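Local coordinates for protein amidohydrolase (Pseudomonas aeruginosa, PDB 2I5G) that probably acts as a metal-dependent dipeptidase of the membrane dipeptidase (peptidase M19) family, built on a TIM-barrel scaffold, at residues 115-120 against 157-162; 187-192 against 214-219. The protein carries 2 engineered substitutions. One frame throughout, in Å; residues are numbered along the deposited sequence.

Contact 1 of 2, residues 115-120 against 157-162; sequences IVQMCY and LSHVGS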
ATOM      1  N   ILE A 115      20.181  -3.989   0.798  1.00 12.06           N
ATOM      2  CA  ILE A 115      19.694  -2.993  -0.146  1.00 13.78           C
ATOM      3  C   ILE A 115      18.206  -3.224  -0.392  1.00 15.89           C
ATOM      4  O   ILE A 115      17.770  -4.349  -0.625  1.00 17.36           O
ATOM      5  CB  ILE A 115      20.458  -3.070  -1.494  1.00 10.07           C
ATOM      6  CG1 ILE A 115      21.960  -2.931  -1.244  1.00 13.02           C
ATOM      7  CG2 ILE A 115      19.993  -1.953  -2.426  1.00 10.74           C
ATOM      8  CD1 ILE A 115      22.808  -2.891  -2.504  1.00 14.93           C
ATOM      9  N   VAL A 116      17.423  -2.156  -0.334  1.00 10.17           N
ATOM     10  CA  VAL A 116      15.997  -2.290  -0.553  1.00 10.12           C
ATOM     11  C   VAL A 116      15.454  -1.196  -1.447  1.00 11.71           C
ATOM     12  O   VAL A 116      15.664  -0.017  -1.192  1.00 11.86           O
ATOM     13  CB  VAL A 116      15.229  -2.259   0.781  1.00  2.68           C
ATOM     14  CG1 VAL A 116      13.739  -2.339   0.532  1.00  1.54           C
ATOM     15  CG2 VAL A 116      15.676  -3.414   1.657  1.00  2.04           C
ATOM     16  N   GLN A 117      14.763  -1.601  -2.506  1.00 17.85           N
ATOM     17  CA  GLN A 117      14.157  -0.652  -3.423  1.00 19.67           C
ATOM     18  C   GLN A 117      12.873  -0.198  -2.734  1.00 22.49           C
ATOM     19  O   GLN A 117      12.163  -1.017  -2.141  1.00 22.67           O
ATOM     20  CB  GLN A 117      13.840  -1.332  -4.757  1.00 12.60           C
ATOM     21  CG  GLN A 117      13.467  -0.369  -5.859  1.00 13.83           C
ATOM     22  CD  GLN A 117      13.407  -1.028  -7.225  1.00 15.20           C
ATOM     23  OE1 GLN A 117      13.887  -0.468  -8.211  1.00 16.92           O
ATOM     24  NE2 GLN A 117      12.811  -2.213  -7.296  1.00 12.03           N
HETATM   25  N   MSE A 118      12.579   1.096  -2.802  1.00 18.67           N
HETATM   26  CA  MSE A 118      11.391   1.642  -2.156  1.00 19.93           C
HETATM   27  C   MSE A 118      10.077   1.116  -2.717  1.00 18.34           C
HETATM   28  O   MSE A 118       9.179   0.748  -1.966  1.00 18.77           O
HETATM   29  CB  MSE A 118      11.406   3.168  -2.238  1.00 32.95           C
HETATM   30  CG  MSE A 118      11.436   3.854  -0.884  1.00 39.49           C
HETATM   31 SE   MSE A 118      12.771   3.081   0.282  1.00 51.87          SE
HETATM   32  CE  MSE A 118      14.274   3.280  -0.900  1.00 46.72           C
ATOM     33  N   CYS A 119       9.963   1.079  -4.037  1.00 19.12           N
ATOM     34  CA  CYS A 119       8.737   0.615  -4.660  1.00 17.56           C
ATOM     35  C   CYS A 119       9.060  -0.188  -5.902  1.00 17.80           C
ATOM     36  O   CYS A 119      10.217  -0.250  -6.325  1.00 16.55           O
ATOM     37  CB  CYS A 119       7.871   1.810  -5.055  1.00 12.65           C
ATOM     38  SG  CYS A 119       7.593   3.017  -3.729  1.00 15.23           S
ATOM     39  N   TYR A 120       8.032  -0.797  -6.488  1.00 18.08           N
ATOM     40  CA  TYR A 120       8.206  -1.579  -7.702  1.00 16.96           C
ATOM     41  C   TYR A 120       7.092  -1.330  -8.713  1.00 16.69           C
ATOM     42  O   TYR A 120       6.036  -1.957  -8.651  1.00 17.95           O
ATOM     43  CB  TYR A 120       8.264  -3.074  -7.386  1.00 13.28           C
ATOM     44  CG  TYR A 120       8.772  -3.883  -8.558  1.00 14.51           C
ATOM     45  CD1 TYR A 120      10.134  -3.895  -8.880  1.00 13.64           C
ATOM     46  CD2 TYR A 120       7.891  -4.573  -9.390  1.00 12.41           C
ATOM     47  CE1 TYR A 120      10.607  -4.568 -10.001  1.00 13.11           C
ATOM     48  CE2 TYR A 120       8.350  -5.247 -10.518  1.00 13.77           C
ATOM     49  CZ  TYR A 120       9.711  -5.241 -10.820  1.00 14.56           C
ATOM     50  OH  TYR A 120      10.177  -5.893 -11.947  1.00 15.88           O
ATOM     51  N   LEU A 157      16.148   3.226  -5.798  1.00 16.21           N
ATOM     52  CA  LEU A 157      15.047   3.892  -6.485  1.00 16.37           C
ATOM     53  C   LEU A 157      14.929   3.633  -7.980  1.00 17.81           C
ATOM     54  O   LEU A 157      14.209   4.352  -8.675  1.00 21.61           O
ATOM     55  CB  LEU A 157      15.153   5.397  -6.262  1.00  7.12           C
ATOM     56  CG  LEU A 157      15.217   5.882  -4.813  1.00  6.63           C
ATOM     57  CD1 LEU A 157      15.706   7.314  -4.804  1.00  4.38           C
ATOM     58  CD2 LEU A 157      13.855   5.756  -4.138  1.00  4.54           C
ATOM     59  N   SER A 158      15.612   2.614  -8.484  1.00 17.10           N
ATOM     60  CA  SER A 158      15.548   2.313  -9.916  1.00 16.25           C
ATOM     61  C   SER A 158      14.126   2.220 -10.483  1.00 15.35           C
ATOM     62  O   SER A 158      13.840   2.773 -11.543  1.00 15.96           O
ATOM     63  CB  SER A 158      16.299   1.009 -10.223  1.00  8.41           C
ATOM     64  OG  SER A 158      17.692   1.157 -10.008  1.00  6.92           O
ATOM     65  N   HIS A 159      13.242   1.525  -9.772  1.00 13.78           N
ATOM     66  CA  HIS A 159      11.863   1.332 -10.223  1.00 13.92           C
ATOM     67  C   HIS A 159      10.856   2.304  -9.593  1.00 13.52           C
ATOM     68  O   HIS A 159       9.653   2.213  -9.849  1.00 14.11           O
ATOM     69  CB  HIS A 159      11.433  -0.121  -9.949  1.00 15.00           C
ATOM     70  CG  HIS A 159      12.197  -1.145 -10.741  1.00 15.13           C
ATOM     71  ND1 HIS A 159      11.770  -1.607 -11.968  1.00 14.02           N
ATOM     72  CD2 HIS A 159      13.360  -1.790 -10.481  1.00 15.02           C
ATOM     73  CE1 HIS A 159      12.635  -2.495 -12.428  1.00 15.15           C
ATOM     74  NE2 HIS A 159      13.609  -2.624 -11.545  1.00 16.39           N
ATOM     75  N   VAL A 160      11.342   3.238  -8.777  1.00 12.79           N
ATOM     76  CA  VAL A 160      10.459   4.211  -8.141  1.00 11.93           C
ATOM     77  C   VAL A 160      10.214   5.418  -9.058  1.00 11.02           C
ATOM     78  O   VAL A 160      11.094   5.826  -9.816  1.00 10.45           O
ATOM     79  CB  VAL A 160      11.041   4.705  -6.794  1.00 13.36           C
ATOM     80  CG1 VAL A 160      10.065   5.669  -6.127  1.00 14.34           C
ATOM     81  CG2 VAL A 160      11.318   3.522  -5.878  1.00 13.00           C
ATOM     82  N   GLY A 161       9.004   5.969  -8.988  1.00  6.19           N
ATOM     83  CA  GLY A 161       8.650   7.114  -9.807  1.00  5.24           C
ATOM     84  C   GLY A 161       9.451   8.339  -9.415  1.00  4.56           C
ATOM     85  O   GLY A 161      10.125   8.338  -8.386  1.00  3.84           O
ATOM     86  N   SER A 162       9.355   9.394 -10.223  1.00  6.15           N
ATOM     87  CA  SER A 162      10.104  10.631  -9.981  1.00  8.35           C
ATOM     88  C   SER A 162       9.703  11.424  -8.734  1.00  7.81           C
ATOM     89  O   SER A 162      10.568  11.874  -7.991  1.00  7.33           O
ATOM     90  CB  SER A 162      10.020  11.534 -11.209  1.00 23.78           C
ATOM     91  OG  SER A 162       8.674  11.863 -11.488  1.00 30.94           O
TER
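The backbone N of His-159 meets the side-chain amide of Gln-117, and the imidazole of the same residue has CE1 of Tyr-120 over one face. The Gln-117 chain is extended, with CG trans to the backbone N (chi1 -168°), and this carries its amide across to the turn that follows strand 154-156. There Gln-117 OE1 accepts a bent hydrogen bond from His-159 N (2.6 Å), although the position of OE1 is doubtful, since it is modelled too near a neighbouring atom. The amide stands almost upright to the imidazole, the planes 88° apart. Tyr-120 CE1 lies over the centre of the imidazole; the two rings meet obliquely, centroids 4.7 Å apart and planes at 38°. Val-160 supplies the apolar part. Its CG2 reaches CB of the selenomethionine Met-118 at 3.7 Å and CB of Cys-119 at 3.9 Å, while CD2 of Leu-157 approaches the same Met-118 CB at 4.0 Å. A type I turn from Leu-157 to Val-160, closed by Val-160 N to Leu-157 O at 3.1 Å, presents these groups together. The strands 113-117 and 154-156 are parallel neighbours joined through helix 139-151, a beta-alpha-beta crossover of the barrel, and the contact spans their C-terminal ends. All the touching residues are buried. Gln-117 NE2 also binds the O of Gln-93, while His-159 pairs through NE2 with His-180 NE2 and weakly through ND1 with Asn-121 OD1, so partners outside the two segments, besides the turn itself, would limit how the amide and imidazole rotate.

Contact 2 of 2, residues 187-192 against 214-219; sequences KEHPRN and APFLKK
Phe-216 and His-189 form an edge-to-face pair, the phenyl edge pointing into the imidazole face, centroids 4.3 Å apart and planes at 57°. CE1 is the atom that lies over the imidazole, displaced toward its rim, and CD1 follows it. Across the phenyl ring from CE1 and CD1, Arg-191 approaches obliquely: its NE lies 3.2 Å from Phe-216 CE2, the guanidinium nearly perpendicular to the ring (89°), while its CB stands over one ring face. Asn-192 comes to the root of the same residue, OD1 lying 3.4 Å from Phe-216 CB and ND2 making a weak hydrogen bond of 3.3 Å to Phe-216 O. ND2 also bonds to Lys-187 O, whose modelled position is doubtful. Lys-187 lays the aliphatic start of its chain on the backbone, CG being 3.4 Å from Leu-217 O. Both segments lie in the connections that follow the C-terminal ends of strands 177-181 and 207-210, neighbouring parallel strands of the barrel, and thus on the face where TIM-barrel enzymes carry their active sites. The ring of His-189 is itself held: Pro-190 CD covers the face opposite Phe-216, and ND1 accepts a straight bond (168°) from Arg-191 N, 2.8 Å away and in the ring plane. A type I turn from His-189 to Asn-192 brings these residues round. Phe-216 closes a 3-10 segment, tied by Leu-217 N to Ala-214 O at 2.8 Å, and its ring also meets that of Phe-213. The Arg-191 guanidinium gives NH2 to the backbone O of His-180, and the His-189 side chain packs against Tyr-131.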
ATOM      1  N   LYS A 187      17.010   6.998 -24.596  1.00 14.16           N
ATOM      2  CA  LYS A 187      15.778   6.241 -24.828  1.00 15.16           C
ATOM      3  C   LYS A 187      14.726   6.784 -23.851  1.00 16.95           C
ATOM      4  O   LYS A 187      14.966   6.834 -22.645  1.00 18.05           O
ATOM      5  CB  LYS A 187      16.026   4.755 -24.550  1.00 18.56           C
ATOM      6  CG  LYS A 187      15.421   3.793 -25.565  1.00 19.12           C
ATOM      7  CD  LYS A 187      13.903   3.802 -25.552  1.00 19.96           C
ATOM      8  CE  LYS A 187      13.354   2.834 -26.587  1.00 20.59           C
ATOM      9  NZ  LYS A 187      11.865   2.771 -26.586  1.00 21.63           N
ATOM     10  N   GLU A 188      13.563   7.178 -24.356  1.00 39.14           N
ATOM     11  CA  GLU A 188      12.524   7.737 -23.496  1.00 39.95           C
ATOM     12  C   GLU A 188      12.040   6.879 -22.339  1.00 38.96           C
ATOM     13  O   GLU A 188      12.078   7.318 -21.194  1.00 41.10           O
ATOM     14  CB  GLU A 188      11.323   8.184 -24.331  1.00 37.76           C
ATOM     15  CG  GLU A 188      11.525   9.553 -24.932  1.00 41.12           C
ATOM     16  CD  GLU A 188      12.103  10.534 -23.921  1.00 43.10           C
ATOM     17  OE1 GLU A 188      11.484  10.717 -22.851  1.00 43.97           O
ATOM     18  OE2 GLU A 188      13.176  11.119 -24.186  1.00 46.38           O
ATOM     19  N   HIS A 189      11.572   5.674 -22.646  1.00 13.68           N
ATOM     20  CA  HIS A 189      11.056   4.717 -21.654  1.00 12.11           C
ATOM     21  C   HIS A 189      10.811   5.172 -20.205  1.00 10.78           C
ATOM     22  O   HIS A 189      11.643   5.833 -19.586  1.00 10.73           O
ATOM     23  CB  HIS A 189      11.948   3.467 -21.624  1.00 17.79           C
ATOM     24  CG  HIS A 189      11.288   2.276 -21.002  1.00 17.96           C
ATOM     25  ND1 HIS A 189      11.035   2.186 -19.648  1.00 17.65           N
ATOM     26  CD2 HIS A 189      10.773   1.153 -21.557  1.00 17.01           C
ATOM     27  CE1 HIS A 189      10.389   1.061 -19.398  1.00 18.00           C
ATOM     28  NE2 HIS A 189      10.219   0.416 -20.539  1.00 17.43           N
ATOM     29  N   PRO A 190       9.660   4.784 -19.634  1.00 21.51           N
ATOM     30  CA  PRO A 190       9.259   5.121 -18.263  1.00 21.47           C
ATOM     31  C   PRO A 190      10.271   4.785 -17.152  1.00 21.63           C
ATOM     32  O   PRO A 190      10.242   5.401 -16.081  1.00 22.17           O
ATOM     33  CB  PRO A 190       7.956   4.346 -18.093  1.00 24.64           C
ATOM     34  CG  PRO A 190       7.376   4.380 -19.464  1.00 24.98           C
ATOM     35  CD  PRO A 190       8.575   4.065 -20.326  1.00 25.60           C
ATOM     36  N   ARG A 191      11.156   3.818 -17.382  1.00 17.37           N
ATOM     37  CA  ARG A 191      12.112   3.474 -16.337  1.00 15.26           C
ATOM     38  C   ARG A 191      13.469   4.158 -16.437  1.00 13.49           C
ATOM     39  O   ARG A 191      14.293   4.044 -15.532  1.00 14.46           O
ATOM     40  CB  ARG A 191      12.292   1.955 -16.240  1.00  9.64           C
ATOM     41  CG  ARG A 191      12.258   1.500 -14.800  1.00 10.75           C
ATOM     42  CD  ARG A 191      12.274  -0.000 -14.611  1.00 12.14           C
ATOM     43  NE  ARG A 191      13.587  -0.592 -14.843  1.00 14.84           N
ATOM     44  CZ  ARG A 191      14.731  -0.110 -14.368  1.00 14.34           C
ATOM     45  NH1 ARG A 191      14.744   0.993 -13.631  1.00 11.81           N
ATOM     46  NH2 ARG A 191      15.867  -0.744 -14.624  1.00 15.30           N
ATOM     47  N   ASN A 192      13.706   4.870 -17.531  1.00 17.31           N
ATOM     48  CA  ASN A 192      14.965   5.586 -17.696  1.00 17.43           C
ATOM     49  C   ASN A 192      14.918   6.906 -16.931  1.00 17.85           C
ATOM     50  O   ASN A 192      13.837   7.429 -16.652  1.00 18.66           O
ATOM     51  CB  ASN A 192      15.242   5.857 -19.173  1.00  8.33           C
ATOM     52  CG  ASN A 192      15.706   4.628 -19.904  1.00  7.93           C
ATOM     53  OD1 ASN A 192      16.160   3.669 -19.288  1.00  8.62           O
ATOM     54  ND2 ASN A 192      15.615   4.651 -21.223  1.00  5.37           N
ATOM     55  N   ALA A 214      17.946  -4.699 -22.466  1.00 18.93           N
ATOM     56  CA  ALA A 214      17.584  -4.435 -23.857  1.00 18.12           C
ATOM     57  C   ALA A 214      16.475  -3.402 -24.054  1.00 18.22           C
ATOM     58  O   ALA A 214      16.696  -2.352 -24.665  1.00 18.74           O
ATOM     59  CB  ALA A 214      17.210  -5.744 -24.550  1.00 24.36           C
ATOM     60  N   PRO A 215      15.270  -3.682 -23.535  1.00 20.51           N
ATOM     61  CA  PRO A 215      14.120  -2.778 -23.656  1.00 20.25           C
ATOM     62  C   PRO A 215      14.421  -1.295 -23.443  1.00 20.57           C
ATOM     63  O   PRO A 215      13.862  -0.438 -24.138  1.00 21.87           O
ATOM     64  CB  PRO A 215      13.158  -3.317 -22.602  1.00 34.12           C
ATOM     65  CG  PRO A 215      13.415  -4.779 -22.650  1.00 35.32           C
ATOM     66  CD  PRO A 215      14.926  -4.843 -22.693  1.00 34.98           C
ATOM     67  N   PHE A 216      15.308  -0.996 -22.493  1.00  9.26           N
ATOM     68  CA  PHE A 216      15.647   0.390 -22.161  1.00  7.97           C
ATOM     69  C   PHE A 216      16.856   0.987 -22.892  1.00  6.57           C
ATOM     70  O   PHE A 216      17.272   2.099 -22.594  1.00  5.48           O
ATOM     71  CB  PHE A 216      15.859   0.526 -20.642  1.00 21.70           C
ATOM     72  CG  PHE A 216      14.883  -0.274 -19.802  1.00 20.94           C
ATOM     73  CD1 PHE A 216      13.557  -0.447 -20.204  1.00 20.51           C
ATOM     74  CD2 PHE A 216      15.293  -0.848 -18.603  1.00 20.03           C
ATOM     75  CE1 PHE A 216      12.662  -1.180 -19.426  1.00 18.72           C
ATOM     76  CE2 PHE A 216      14.400  -1.584 -17.820  1.00 20.49           C
ATOM     77  CZ  PHE A 216      13.081  -1.749 -18.237  1.00 19.25           C
ATOM     78  N   LEU A 217      17.421   0.254 -23.844  1.00 17.58           N
ATOM     79  CA  LEU A 217      18.577   0.749 -24.589  1.00 16.97           C
ATOM     80  C   LEU A 217      18.150   1.413 -25.886  1.00 16.58           C
ATOM     81  O   LEU A 217      17.167   1.005 -26.506  1.00 16.05           O
ATOM     82  CB  LEU A 217      19.547  -0.400 -24.879  1.00 16.48           C
ATOM     83  CG  LEU A 217      20.348  -0.884 -23.663  1.00 15.63           C
ATOM     84  CD1 LEU A 217      20.928  -2.254 -23.953  1.00 16.74           C
ATOM     85  CD2 LEU A 217      21.453   0.126 -23.325  1.00 11.88           C
ATOM     86  N   LYS A 218      18.887   2.442 -26.292  1.00 15.67           N
ATOM     87  CA  LYS A 218      18.570   3.167 -27.516  1.00 16.04           C
ATOM     88  C   LYS A 218      18.414   2.246 -28.727  1.00 16.17           C
ATOM     89  O   LYS A 218      17.504   2.436 -29.537  1.00 15.96           O
ATOM     90  CB  LYS A 218      19.640   4.216 -27.816  1.00 33.17           C
ATOM     91  CG  LYS A 218      19.360   4.997 -29.095  1.00 37.89           C
ATOM     92  CD  LYS A 218      20.492   5.944 -29.447  1.00 40.13           C
ATOM     93  CE  LYS A 218      20.216   6.650 -30.760  1.00 42.12           C
ATOM     94  NZ  LYS A 218      21.357   7.517 -31.169  1.00 45.37           N
ATOM     95  N   LYS A 219      19.292   1.256 -28.853  1.00 14.60           N
ATOM     96  CA  LYS A 219      19.217   0.336 -29.979  1.00 15.05           C
ATOM     97  C   LYS A 219      18.496  -0.971 -29.656  1.00 14.38           C
ATOM     98  O   LYS A 219      18.220  -1.766 -30.548  1.00 14.62           O
ATOM     99  CB  LYS A 219      20.613   0.037 -30.521  1.00 40.04           C
ATOM    100  CG  LYS A 219      21.320   1.253 -31.119  1.00 42.31           C
ATOM    101  CD  LYS A 219      22.303   0.846 -32.211  1.00 44.10           C
ATOM    102  CE  LYS A 219      23.286  -0.206 -31.726  1.00 46.13           C
ATOM    103  NZ  LYS A 219      24.093  -0.782 -32.841  1.00 50.01           N
TER

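How the contacts relate
Both contacts join chain at or past the C-terminal ends of adjacent parallel barrel strands, 113-117 with 154-156 in contact 1 and 177-181 with 207-210 in contact 2. Contact 1 is the deeper and wholly buried, its centre about 10 Å from that of the chain; the centre of contact 2 lies about 17 Å out, edged by lysines. The inner one couples a hydrogen bond to a side-chain amide and an oblique ring pair with aliphatic packing, whereas the outer one turns on a single phenyl ring among polar side chains. They meet where Arg-191 NH1 reaches Ser-158 O in a weak hydrogen bond. His-180 is bound from both, by Ser-158 and His-159 and by Arg-191.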